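Long-range contacts in cystathionine gamma-lyase (Saccharomyces cerevisiae, PDB 1N8P), which belongs to the Cys/Met metabolism family of pyridoxal-5'-phosphate-dependent enzymes and holds pyridoxal-5'-phosphate in a four-chain assembly: residues V97-V102 against N125-D130; V154-K159 against Y292-K297; S183-N188 against Q298-L303; S263-A268 against V281-L286. All coordinates share one frame; numbering follows the deposited sequence.

In the fold
The contacts run from the seven-stranded mixed sheet (contact 1) to the C-terminal five-stranded sheet (contact 4). Contact 2 lies between them, its centre about 14 Å from that of contact 1 and 17 Å from that of contact 4. Contact 3 sits beside contact 2, centres about 11 Å apart; the two use successive parts of the chain, helix 292-298 and the loop that follows. Their joint is the Gln298 amide: OE1 probably accepts from Ile157 N at 2.8 Å, and NE2 probably donates to Thr155 O at 2.9 Å. Pyridoxal-5'-phosphate lies about 10 Å from the Asp101 side chain, 13 Å from that of Thr155 and 14 Å from that of Ser187, so none of these side chains touches it.

Contact 1 of 4, residues V97-V102 against N125-D130; sequences VSIGDV and NDLLND
Apolar packing of Val97 and Ile99 against Leu127 joins strand 95-99 and the loop after it to the weakly bonded first turn of helix 127-134. Strands 95-99 and 122-124 are parallel neighbours in the large mixed sheet, and helix 104-112 lies between them in sequence, which makes a beta-alpha-beta crossover; the contact sits where the chain leaves both strands. Leu127 divides its two methyls: CD1 approaches Val97 CG1 at 4.4 Å, and CD2 comes to 4.2 Å from Ile99 CG1, the two side chains crossing at about a right angle. Leu127 CG stands anti to the backbone N (chi1 -161°), which carries the fork toward the strand. Val160 of helix 157-167 and Ile144 of strand 139-144 also touch this leucine.

Farther along, the backbones draw together at Gly100, whose N is 3.8 Å from Asn125 CA. Beside it, Asn125 ND2 stays 4.1 Å from Asp101 OD2, with the amide and carboxylate planes 74° apart, and no hydrogen bond links them. The Asp101 carboxylate is engaged elsewhere, OD1 with Ser361 OG and OD2 in a salt bridge to Lys153. With no hydrogen bond crossing between the segments and only 245 Å² buried in all, cohesion here rests on the leucine contacts and the close backbone approach of Gly100 and Asn125, while the aspartate's charge is probably balanced by Lys153, outside the pair.

Contact 2 of 4, residues V154-K159 against Y292-K297; sequences VTDIQK and YDVVLK
Val154 and Val294 both hold CG1 anti to the backbone N, which turns these methyls to each other as the side chains slide past in opposite directions. In Asp156 the same choice for CG (chi1 -161°) swings the carboxylate toward Lys297, whose chain bends at chi3 (58°) and crosses the aspartate at about a right angle. The apolar half of the contact is completed by Val154 CG2, 3.6 Å from Val295 CG2. Val294 also reaches across to the aspartate, its CG2 lying 4.1 Å from Asp156 OD2.

Asp156 gives each oxygen its own task. OD1 caps helix 157-167 from the N-cap position, accepting from Lys159 N at 3.1 Å with a nearly straight bond (165°) that arrives from above the carboxylate plane; Gln158 N adds a weak bond to the same atom. OD2 uses its syn lone pair for the salt bridge with Lys297 NZ at 3.2 Å. One residue therefore fixes the start of one helix and ties it to helix 292-298. Asp293 OD2 is 5.1 Å from Asp156 OD2, and Lys159 NZ is 4.9 Å from Lys297 NZ, so two acids and two bases are grouped here. The lysine salt bridge and the helix N-terminus would favour a charged Asp156, and the nearby Asp293 would weaken that somewhat.

Contact 3 of 4, residues S183-N188 against Q298-L303; sequences SPYISN and QHRDAL
Arg300 reaches back over Tyr185 and Ile186, and its guanidinium makes an offset (parallel-displaced) stack on the tyrosine ring. The contact joins the short, weakly bonded helix at about 183-186, which follows strand 174-178 of the large sheet, to the loop leading from helix 292-298 to strand 307-312. Arg300 CB starts 3.4 Å from Ile186 O. CG stands anti to the backbone N and continues the extended chain to CD, which lies over one face of the ring, 3.9 Å from its centroid, in a CH-pi contact. A bend at chi3 (-53°) then turns NE to Tyr185 O, a hydrogen bond of 2.6 Å with the acceptor in the guanidinium plane; NH2 adds only a weak one. Beyond it the guanidinium and ring planes differ by 7°, with centres 4.6 Å apart. Carbonyl at the edge and ring on the face together fix the rotation of this group. Phe8 meets the tyrosine ring edge-to-face.

Backbone and small side chains extend the join. Arg300 N donates to Ile186 O at 2.5 Å, and Ser187 OG donates to Gln298 O at 2.9 Å from above that carbonyl's plane. Ile186 CG2 packs 3.8 Å from His299 CB, while Leu303 CD1 touches Tyr185 CE2. The loop is closed on itself by His299 ND1, which donates to Leu303 O at 2.8 Å, the acceptor lying near the imidazole plane.

Contact 4 of 4, residues S263-A268 against V281-L286; sequences SANKIA and VNYPGL
Tyr283 lays its ring against the backbone of a helix, with the carbonyl carbon of Ala264 over one face, and no hydrogen bond crosses between the segments. The helix is 253-271; the partner is the end of strand 278-282, an outermost strand of the C-terminal mixed sheet within this chain, and the type I beta turn Tyr283-Leu286 that follows it. With CG anti to the backbone N (chi1 -173°), the tyrosine extends toward the helix and has two alanine methyls, one turn apart, on the same side of its ring plane. Its CE1 is 3.7 Å from Ala264 CB, and its CD2 is 3.6 Å from Ala268 CB, which approaches the ring obliquely. The Asn265 side chain packs beside the ring, crossing the tyrosine at about a right angle.

Ala268 is the hub of the apolar patch. Besides the ring, its methyl meets Leu286 CD1 at 3.9 Å and, more loosely, Val281 CG1 at 4.4 Å, so that a single CB touches strand, ring and turn. Ile308 of strand 307-312 also touches Ala264 and Tyr283, tying the helix to the next strand of the sheet. The phenol's polar end is satisfied outside the two segments, by a hydrogen bond with Gly305 O. Within the turn itself, Leu286 N donates to Tyr283 O at 3.0 Å.

Contact 1 of 4, residues V97-V102 against N125-D130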
loop_
_atom_site.group_PDB
_atom_site.type_symbol
_atom_site.label_atom_id
_atom_site.label_comp_id
_atom_site.label_asym_id
_atom_site.label_seq_id
_atom_site.Cartn_x
_atom_site.Cartn_y
_atom_site.Cartn_z
ATOM N N VAL A 97 -0.147 32.652 -23.288
ATOM C CA VAL A 97 1.227 33.107 -23.316
ATOM C C VAL A 97 1.974 32.520 -22.107
ATOM O O VAL A 97 1.424 32.431 -20.999
ATOM C CB VAL A 97 1.261 34.614 -23.286
ATOM C CG1 VAL A 97 2.687 35.123 -23.516
ATOM C CG2 VAL A 97 0.330 35.127 -24.340
ATOM N N SER A 98 3.221 32.110 -22.325
ATOM C CA SER A 98 4.028 31.541 -21.257
ATOM C C SER A 98 5.514 31.823 -21.471
ATOM O O SER A 98 5.957 31.990 -22.606
ATOM C CB SER A 98 3.816 30.037 -21.213
ATOM O OG SER A 98 4.262 29.486 -22.432
ATOM N N ILE A 99 6.279 31.856 -20.376
ATOM C CA ILE A 99 7.721 32.097 -20.441
ATOM C C ILE A 99 8.427 31.048 -21.283
ATOM O O ILE A 99 8.041 29.891 -21.289
ATOM C CB ILE A 99 8.364 32.063 -19.068
ATOM C CG1 ILE A 99 7.718 33.122 -18.175
ATOM C CG2 ILE A 99 9.877 32.267 -19.210
ATOM C CD1 ILE A 99 8.304 33.196 -16.780
ATOM N N GLY A 100 9.473 31.457 -21.984
ATOM C CA GLY A 100 10.196 30.531 -22.833
ATOM C C GLY A 100 10.727 29.351 -22.052
ATOM O O GLY A 100 10.371 28.203 -22.346
ATOM N N ASP A 101 11.578 29.632 -21.064
ATOM C CA ASP A 101 12.163 28.586 -20.234
ATOM C C ASP A 101 11.054 27.788 -19.540
ATOM O O ASP A 101 10.698 28.082 -18.395
ATOM C CB ASP A 101 13.093 29.191 -19.167
ATOM C CG ASP A 101 14.320 29.871 -19.752
ATOM O OD1 ASP A 101 14.995 29.263 -20.609
ATOM O OD2 ASP A 101 14.622 31.013 -19.332
ATOM N N VAL A 102 10.530 26.774 -20.229
ATOM C CA VAL A 102 9.449 25.925 -19.699
ATOM C C VAL A 102 9.752 24.430 -19.887
ATOM O O VAL A 102 10.721 24.069 -20.562
ATOM C CB VAL A 102 8.080 26.256 -20.407
ATOM C CG1 VAL A 102 6.990 25.304 -19.952
ATOM C CG2 VAL A 102 7.650 27.652 -20.068
ATOM N N ASN A 125 10.094 34.679 -24.147
ATOM C CA ASN A 125 11.116 34.727 -23.121
ATOM C C ASN A 125 11.002 36.188 -22.694
ATOM O O ASN A 125 10.397 36.979 -23.424
ATOM C CB ASN A 125 12.470 34.434 -23.749
ATOM C CG ASN A 125 13.568 34.359 -22.738
ATOM O OD1 ASN A 125 13.784 35.295 -21.967
ATOM N ND2 ASN A 125 14.285 33.240 -22.731
ATOM N N ASP A 126 11.534 36.558 -21.532
ATOM C CA ASP A 126 11.436 37.954 -21.095
ATOM C C ASP A 126 9.955 38.341 -21.186
ATOM O O ASP A 126 9.513 38.959 -22.155
ATOM C CB ASP A 126 12.285 38.846 -22.016
ATOM C CG ASP A 126 12.540 40.238 -21.437
ATOM O OD1 ASP A 126 12.989 40.344 -20.276
ATOM O OD2 ASP A 126 12.312 41.236 -22.158
ATOM N N LEU A 127 9.198 37.966 -20.161
ATOM C CA LEU A 127 7.764 38.216 -20.115
ATOM C C LEU A 127 7.325 39.679 -20.081
ATOM O O LEU A 127 6.554 40.113 -20.938
ATOM C CB LEU A 127 7.164 37.478 -18.920
ATOM C CG LEU A 127 5.659 37.257 -18.986
ATOM C CD1 LEU A 127 5.320 36.536 -20.275
ATOM C CD2 LEU A 127 5.201 36.450 -17.783
ATOM N N LEU A 128 7.815 40.439 -19.102
ATOM C CA LEU A 128 7.441 41.849 -18.949
ATOM C C LEU A 128 7.694 42.808 -20.111
ATOM O O LEU A 128 7.273 43.951 -20.053
ATOM C CB LEU A 128 8.083 42.423 -17.694
ATOM C CG LEU A 128 7.575 41.819 -16.380
ATOM C CD1 LEU A 128 8.289 42.460 -15.208
ATOM C CD2 LEU A 128 6.080 42.043 -16.262
ATOM N N ASN A 129 8.362 42.360 -21.169
ATOM C CA ASN A 129 8.617 43.234 -22.312
ATOM C C ASN A 129 7.891 42.833 -23.590
ATOM O O ASN A 129 7.675 43.657 -24.470
ATOM C CB ASN A 129 10.115 43.321 -22.585
ATOM C CG ASN A 129 10.844 44.107 -21.523
ATOM O OD1 ASN A 129 10.623 45.305 -21.357
ATOM N ND2 ASN A 129 11.714 43.434 -20.784
ATOM N N ASP A 130 7.497 41.573 -23.699
ATOM C CA ASP A 130 6.815 41.126 -24.901
ATOM C C ASP A 130 5.367 40.788 -24.643
ATOM O O ASP A 130 4.607 40.487 -25.577
ATOM C CB ASP A 130 7.532 39.911 -25.480
ATOM C CG ASP A 130 8.987 40.201 -25.808
ATOM O OD1 ASP A 130 9.383 41.395 -25.814
ATOM O OD2 ASP A 130 9.728 39.232 -26.069
#

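Contact 2 of 4, residues V154-K159 against Y292-K297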
loop_
_atom_site.group_PDB
_atom_site.type_symbol
_atom_site.label_atom_id
_atom_site.label_comp_id
_atom_site.label_asym_id
_atom_site.label_seq_id
_atom_site.Cartn_x
_atom_site.Cartn_y
_atom_site.Cartn_z
ATOM N N VAL A 154 13.878 34.571 -12.172
ATOM C CA VAL A 154 12.701 34.927 -11.403
ATOM C C VAL A 154 11.840 35.938 -12.142
ATOM O O VAL A 154 12.369 36.808 -12.803
ATOM C CB VAL A 154 13.115 35.526 -10.066
ATOM C CG1 VAL A 154 11.910 36.011 -9.310
ATOM C CG2 VAL A 154 13.854 34.482 -9.259
ATOM N N THR A 155 10.522 35.825 -12.019
ATOM C CA THR A 155 9.578 36.724 -12.663
ATOM C C THR A 155 8.678 37.390 -11.614
ATOM O O THR A 155 8.275 36.769 -10.613
ATOM C CB THR A 155 8.660 35.989 -13.692
ATOM O OG1 THR A 155 9.438 35.500 -14.790
ATOM C CG2 THR A 155 7.611 36.932 -14.239
ATOM N N ASP A 156 8.375 38.671 -11.840
ATOM C CA ASP A 156 7.521 39.425 -10.920
ATOM C C ASP A 156 6.026 39.182 -11.192
ATOM O O ASP A 156 5.405 39.791 -12.076
ATOM C CB ASP A 156 7.830 40.923 -11.002
ATOM C CG ASP A 156 7.323 41.692 -9.786
ATOM O OD1 ASP A 156 6.149 41.521 -9.398
ATOM O OD2 ASP A 156 8.107 42.474 -9.221
ATOM N N ILE A 157 5.458 38.277 -10.413
ATOM C CA ILE A 157 4.051 37.937 -10.545
ATOM C C ILE A 157 3.127 39.167 -10.520
ATOM O O ILE A 157 2.091 39.179 -11.179
ATOM C CB ILE A 157 3.653 36.942 -9.435
ATOM C CG1 ILE A 157 4.538 35.707 -9.560
ATOM C CG2 ILE A 157 2.189 36.550 -9.560
ATOM C CD1 ILE A 157 4.384 34.704 -8.454
ATOM N N GLN A 158 3.514 40.201 -9.774
ATOM C CA GLN A 158 2.723 41.421 -9.663
ATOM C C GLN A 158 2.806 42.257 -10.936
ATOM O O GLN A 158 1.771 42.622 -11.512
ATOM C CB GLN A 158 3.201 42.251 -8.484
ATOM C CG GLN A 158 2.227 43.317 -8.124
ATOM C CD GLN A 158 0.887 42.740 -7.894
ATOM O OE1 GLN A 158 0.566 42.312 -6.792
ATOM N NE2 GLN A 158 0.088 42.695 -8.936
ATOM N N LYS A 159 4.027 42.567 -11.378
ATOM C CA LYS A 159 4.197 43.316 -12.620
ATOM C C LYS A 159 3.371 42.657 -13.745
ATOM O O LYS A 159 2.685 43.344 -14.502
ATOM C CB LYS A 159 5.681 43.384 -13.022
ATOM C CG LYS A 159 6.449 44.562 -12.388
ATOM C CD LYS A 159 7.901 44.579 -12.816
ATOM C CE LYS A 159 8.606 45.908 -12.506
ATOM N NZ LYS A 159 8.720 46.298 -11.062
ATOM N N TYR A 292 17.216 39.483 -8.143
ATOM C CA TYR A 292 17.234 39.397 -6.697
ATOM C C TYR A 292 16.215 40.275 -5.990
ATOM O O TYR A 292 15.802 39.975 -4.861
ATOM C CB TYR A 292 18.627 39.694 -6.143
ATOM C CG TYR A 292 18.761 39.226 -4.713
ATOM C CD1 TYR A 292 18.948 37.874 -4.418
ATOM C CD2 TYR A 292 18.558 40.106 -3.658
ATOM C CE1 TYR A 292 18.911 37.409 -3.113
ATOM C CE2 TYR A 292 18.519 39.655 -2.349
ATOM C CZ TYR A 292 18.687 38.307 -2.078
ATOM O OH TYR A 292 18.573 37.865 -0.779
ATOM N N ASP A 293 15.809 41.353 -6.654
ATOM C CA ASP A 293 14.839 42.292 -6.096
ATOM C C ASP A 293 13.492 41.597 -5.948
ATOM O O ASP A 293 12.791 41.797 -4.962
ATOM C CB ASP A 293 14.731 43.534 -6.998
ATOM C CG ASP A 293 14.025 43.258 -8.351
ATOM O OD1 ASP A 293 14.489 42.407 -9.157
ATOM O OD2 ASP A 293 12.996 43.926 -8.610
ATOM N N VAL A 294 13.157 40.762 -6.931
ATOM C CA VAL A 294 11.905 40.005 -6.939
ATOM C C VAL A 294 11.946 38.880 -5.903
ATOM O O VAL A 294 10.970 38.605 -5.203
ATOM C CB VAL A 294 11.654 39.389 -8.318
ATOM C CG1 VAL A 294 10.350 38.641 -8.313
ATOM C CG2 VAL A 294 11.661 40.471 -9.366
ATOM N N VAL A 295 13.100 38.234 -5.830
ATOM C CA VAL A 295 13.346 37.159 -4.902
ATOM C C VAL A 295 12.942 37.671 -3.532
ATOM O O VAL A 295 12.089 37.093 -2.880
ATOM C CB VAL A 295 14.833 36.804 -4.944
ATOM C CG1 VAL A 295 15.226 35.956 -3.738
ATOM C CG2 VAL A 295 15.128 36.084 -6.244
ATOM N N LEU A 296 13.541 38.795 -3.134
ATOM C CA LEU A 296 13.279 39.437 -1.845
ATOM C C LEU A 296 11.825 39.844 -1.572
ATOM O O LEU A 296 11.500 40.203 -0.437
ATOM C CB LEU A 296 14.159 40.670 -1.694
ATOM C CG LEU A 296 15.653 40.480 -1.495
ATOM C CD1 LEU A 296 16.377 41.825 -1.568
ATOM C CD2 LEU A 296 15.879 39.823 -0.157
ATOM N N LYS A 297 10.970 39.812 -2.597
ATOM C CA LYS A 297 9.562 40.170 -2.435
ATOM C C LYS A 297 8.610 38.991 -2.619
ATOM O O LYS A 297 7.456 39.044 -2.176
ATOM C CB LYS A 297 9.164 41.303 -3.398
ATOM C CG LYS A 297 9.687 41.170 -4.817
ATOM C CD LYS A 297 8.917 42.034 -5.833
ATOM C CE LYS A 297 8.924 43.514 -5.509
ATOM N NZ LYS A 297 8.287 44.327 -6.612
#

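Contact 3 of 4, residues S183-N188 against Q298-L303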
loop_
_atom_site.group_PDB
_atom_site.type_symbol
_atom_site.label_atom_id
_atom_site.label_comp_id
_atom_site.label_asym_id
_atom_site.label_seq_id
_atom_site.Cartn_x
_atom_site.Cartn_y
_atom_site.Cartn_z
ATOM N N SER A 183 7.823 25.628 -4.006
ATOM C CA SER A 183 6.870 24.990 -3.087
ATOM C C SER A 183 6.107 25.938 -2.152
ATOM O O SER A 183 6.596 26.997 -1.801
ATOM C CB SER A 183 7.587 24.047 -2.175
ATOM O OG SER A 183 7.911 24.773 -1.012
ATOM N N PRO A 184 4.905 25.542 -1.713
ATOM C CA PRO A 184 4.164 26.419 -0.808
ATOM C C PRO A 184 5.046 27.136 0.230
ATOM O O PRO A 184 4.897 28.312 0.461
ATOM C CB PRO A 184 3.162 25.454 -0.163
ATOM C CG PRO A 184 2.789 24.575 -1.344
ATOM C CD PRO A 184 4.146 24.304 -1.985
ATOM N N TYR A 185 5.996 26.437 0.821
ATOM C CA TYR A 185 6.836 27.034 1.840
ATOM C C TYR A 185 7.551 28.344 1.472
ATOM O O TYR A 185 7.413 29.346 2.149
ATOM C CB TYR A 185 7.885 26.002 2.344
ATOM C CG TYR A 185 8.663 26.516 3.540
ATOM C CD1 TYR A 185 7.992 26.863 4.717
ATOM C CD2 TYR A 185 10.034 26.738 3.473
ATOM C CE1 TYR A 185 8.648 27.425 5.792
ATOM C CE2 TYR A 185 10.709 27.306 4.551
ATOM C CZ TYR A 185 9.994 27.653 5.717
ATOM O OH TYR A 185 10.607 28.245 6.810
ATOM N N ILE A 186 8.338 28.318 0.405
ATOM C CA ILE A 186 9.101 29.466 -0.031
ATOM C C ILE A 186 8.279 30.586 -0.641
ATOM O O ILE A 186 8.654 31.736 -0.532
ATOM C CB ILE A 186 10.179 29.055 -1.083
ATOM C CG1 ILE A 186 11.178 28.085 -0.445
ATOM C CG2 ILE A 186 10.905 30.330 -1.640
ATOM C CD1 ILE A 186 12.250 27.648 -1.386
ATOM N N SER A 187 7.160 30.273 -1.275
ATOM C CA SER A 187 6.379 31.315 -1.900
ATOM C C SER A 187 4.908 31.008 -2.096
ATOM O O SER A 187 4.494 29.855 -2.185
ATOM C CB SER A 187 7.006 31.652 -3.238
ATOM O OG SER A 187 6.286 32.684 -3.882
ATOM N N ASN A 188 4.119 32.070 -2.184
ATOM C CA ASN A 188 2.670 31.966 -2.369
ATOM C C ASN A 188 2.204 32.922 -3.464
ATOM O O ASN A 188 1.650 33.993 -3.163
ATOM C CB ASN A 188 1.945 32.300 -1.064
ATOM C CG ASN A 188 2.100 31.228 -0.026
ATOM O OD1 ASN A 188 1.881 31.469 1.154
ATOM N ND2 ASN A 188 2.455 30.030 -0.458
ATOM N N GLN A 298 9.081 37.921 -3.256
ATOM C CA GLN A 298 8.225 36.753 -3.473
ATOM C C GLN A 298 8.627 35.503 -2.675
ATOM O O GLN A 298 7.769 34.687 -2.318
ATOM C CB GLN A 298 8.162 36.435 -4.969
ATOM C CG GLN A 298 7.030 37.152 -5.658
ATOM C CD GLN A 298 7.075 37.058 -7.165
ATOM O OE1 GLN A 298 6.133 37.479 -7.834
ATOM N NE2 GLN A 298 8.163 36.519 -7.714
ATOM N N HIS A 299 9.922 35.380 -2.385
ATOM C CA HIS A 299 10.485 34.262 -1.658
ATOM C C HIS A 299 10.571 34.457 -0.151
ATOM O O HIS A 299 11.129 35.436 0.307
ATOM C CB HIS A 299 11.918 33.995 -2.124
ATOM C CG HIS A 299 12.036 33.582 -3.550
ATOM N ND1 HIS A 299 13.022 32.723 -3.992
ATOM C CD2 HIS A 299 11.285 33.883 -4.631
ATOM C CE1 HIS A 299 12.866 32.506 -5.286
ATOM N NE2 HIS A 299 11.819 33.199 -5.698
ATOM N N ARG A 300 10.083 33.492 0.620
ATOM C CA ARG A 300 10.187 33.561 2.073
ATOM C C ARG A 300 11.660 33.654 2.511
ATOM O O ARG A 300 12.522 32.908 2.036
ATOM C CB ARG A 300 9.586 32.323 2.719
ATOM C CG ARG A 300 9.787 32.281 4.226
ATOM C CD ARG A 300 9.309 30.944 4.769
ATOM N NE ARG A 300 7.940 30.673 4.346
ATOM C CZ ARG A 300 6.882 30.925 5.094
ATOM N NH1 ARG A 300 7.061 31.443 6.298
ATOM N NH2 ARG A 300 5.661 30.670 4.637
ATOM N N ASP A 301 11.934 34.579 3.428
ATOM C CA ASP A 301 13.270 34.783 3.963
ATOM C C ASP A 301 14.350 34.907 2.910
ATOM O O ASP A 301 15.540 34.937 3.220
ATOM C CB ASP A 301 13.599 33.657 4.922
ATOM C CG ASP A 301 12.718 33.677 6.134
ATOM O OD1 ASP A 301 12.678 34.724 6.796
ATOM O OD2 ASP A 301 12.061 32.661 6.429
ATOM N N ALA A 302 13.910 35.018 1.668
ATOM C CA ALA A 302 14.795 35.141 0.511
ATOM C C ALA A 302 15.516 33.817 0.205
ATOM O O ALA A 302 16.658 33.820 -0.283
ATOM C CB ALA A 302 15.794 36.262 0.735
ATOM N N LEU A 303 14.841 32.697 0.498
ATOM C CA LEU A 303 15.401 31.374 0.259
ATOM C C LEU A 303 15.458 31.159 -1.247
ATOM O O LEU A 303 14.483 31.422 -1.946
ATOM C CB LEU A 303 14.536 30.308 0.938
ATOM C CG LEU A 303 14.501 30.328 2.478
ATOM C CD1 LEU A 303 13.402 29.417 3.027
ATOM C CD2 LEU A 303 15.826 29.909 2.990
#

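Contact 4 of 4, residues S263-A268 against V281-L286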
loop_
_atom_site.group_PDB
_atom_site.type_symbol
_atom_site.label_atom_id
_atom_site.label_comp_id
_atom_site.label_asym_id
_atom_site.label_seq_id
_atom_site.Cartn_x
_atom_site.Cartn_y
_atom_site.Cartn_z
ATOM N N SER A 263 21.307 24.533 2.291
ATOM C CA SER A 263 22.361 23.804 1.622
ATOM C C SER A 263 22.694 24.315 0.241
ATOM O O SER A 263 23.853 24.537 -0.046
ATOM C CB SER A 263 22.016 22.324 1.552
ATOM O OG SER A 263 22.228 21.726 2.817
ATOM N N ALA A 264 21.682 24.497 -0.607
ATOM C CA ALA A 264 21.877 24.979 -1.987
ATOM C C ALA A 264 22.487 26.368 -2.019
ATOM O O ALA A 264 23.258 26.691 -2.908
ATOM C CB ALA A 264 20.554 24.970 -2.758
ATOM N N ASN A 265 22.130 27.190 -1.043
ATOM C CA ASN A 265 22.680 28.520 -0.951
ATOM C C ASN A 265 24.152 28.388 -0.604
ATOM O O ASN A 265 24.984 28.982 -1.270
ATOM C CB ASN A 265 21.960 29.324 0.127
ATOM C CG ASN A 265 22.610 30.673 0.378
ATOM O OD1 ASN A 265 23.612 30.771 1.090
ATOM N ND2 ASN A 265 22.050 31.718 -0.220
ATOM N N LYS A 266 24.469 27.608 0.430
ATOM C CA LYS A 266 25.853 27.409 0.843
ATOM C C LYS A 266 26.690 26.723 -0.235
ATOM O O LYS A 266 27.924 26.793 -0.214
ATOM C CB LYS A 266 25.931 26.604 2.143
ATOM C CG LYS A 266 25.847 27.430 3.409
ATOM C CD LYS A 266 26.046 26.563 4.639
ATOM C CE LYS A 266 27.386 25.828 4.586
ATOM N NZ LYS A 266 27.666 25.038 5.827
ATOM N N ILE A 267 26.027 26.063 -1.175
ATOM C CA ILE A 267 26.729 25.403 -2.269
ATOM C C ILE A 267 26.911 26.380 -3.444
ATOM O O ILE A 267 27.907 26.317 -4.167
ATOM C CB ILE A 267 25.967 24.156 -2.743
ATOM C CG1 ILE A 267 26.149 23.036 -1.724
ATOM C CG2 ILE A 267 26.469 23.710 -4.094
ATOM C CD1 ILE A 267 25.300 21.794 -1.998
ATOM N N ALA A 268 25.940 27.276 -3.628
ATOM C CA ALA A 268 25.994 28.283 -4.684
ATOM C C ALA A 268 27.117 29.284 -4.363
ATOM O O ALA A 268 27.913 29.649 -5.226
ATOM C CB ALA A 268 24.676 28.999 -4.767
ATOM N N VAL A 281 27.017 30.707 -12.394
ATOM C CA VAL A 281 26.242 29.988 -11.410
ATOM C C VAL A 281 24.869 30.630 -11.315
ATOM O O VAL A 281 24.757 31.847 -11.254
ATOM C CB VAL A 281 26.915 30.071 -10.027
ATOM C CG1 VAL A 281 26.052 29.415 -8.969
ATOM C CG2 VAL A 281 28.275 29.389 -10.074
ATOM N N ASN A 282 23.821 29.811 -11.296
ATOM C CA ASN A 282 22.466 30.333 -11.177
ATOM C C ASN A 282 21.788 29.874 -9.884
ATOM O O ASN A 282 21.580 28.692 -9.681
ATOM C CB ASN A 282 21.591 29.885 -12.354
ATOM C CG ASN A 282 22.197 30.187 -13.698
ATOM O OD1 ASN A 282 22.544 31.320 -14.004
ATOM N ND2 ASN A 282 22.309 29.170 -14.521
ATOM N N TYR A 283 21.427 30.809 -9.019
ATOM C CA TYR A 283 20.733 30.487 -7.777
ATOM C C TYR A 283 20.045 31.773 -7.335
ATOM O O TYR A 283 20.701 32.752 -7.017
ATOM C CB TYR A 283 21.724 30.009 -6.702
ATOM C CG TYR A 283 21.034 29.512 -5.445
ATOM C CD1 TYR A 283 20.084 28.488 -5.514
ATOM C CD2 TYR A 283 21.283 30.093 -4.202
ATOM C CE1 TYR A 283 19.391 28.061 -4.390
ATOM C CE2 TYR A 283 20.600 29.668 -3.067
ATOM C CZ TYR A 283 19.650 28.653 -3.172
ATOM O OH TYR A 283 18.927 28.244 -2.069
ATOM N N PRO A 284 18.714 31.792 -7.325
ATOM C CA PRO A 284 17.933 32.973 -6.929
ATOM C C PRO A 284 18.228 33.539 -5.534
ATOM O O PRO A 284 17.725 34.605 -5.173
ATOM C CB PRO A 284 16.484 32.488 -7.052
ATOM C CG PRO A 284 16.538 31.456 -8.141
ATOM C CD PRO A 284 17.832 30.707 -7.787
ATOM N N GLY A 285 19.046 32.829 -4.759
ATOM C CA GLY A 285 19.375 33.270 -3.418
ATOM C C GLY A 285 20.665 34.063 -3.312
ATOM O O GLY A 285 21.062 34.535 -2.229
ATOM N N LEU A 286 21.349 34.203 -4.432
ATOM C CA LEU A 286 22.579 34.963 -4.424
ATOM C C LEU A 286 22.223 36.422 -4.729
ATOM O O LEU A 286 21.686 36.712 -5.789
ATOM C CB LEU A 286 23.535 34.396 -5.464
ATOM C CG LEU A 286 24.088 33.007 -5.147
ATOM C CD1 LEU A 286 25.050 32.537 -6.243
ATOM C CD2 LEU A 286 24.828 33.093 -3.850
#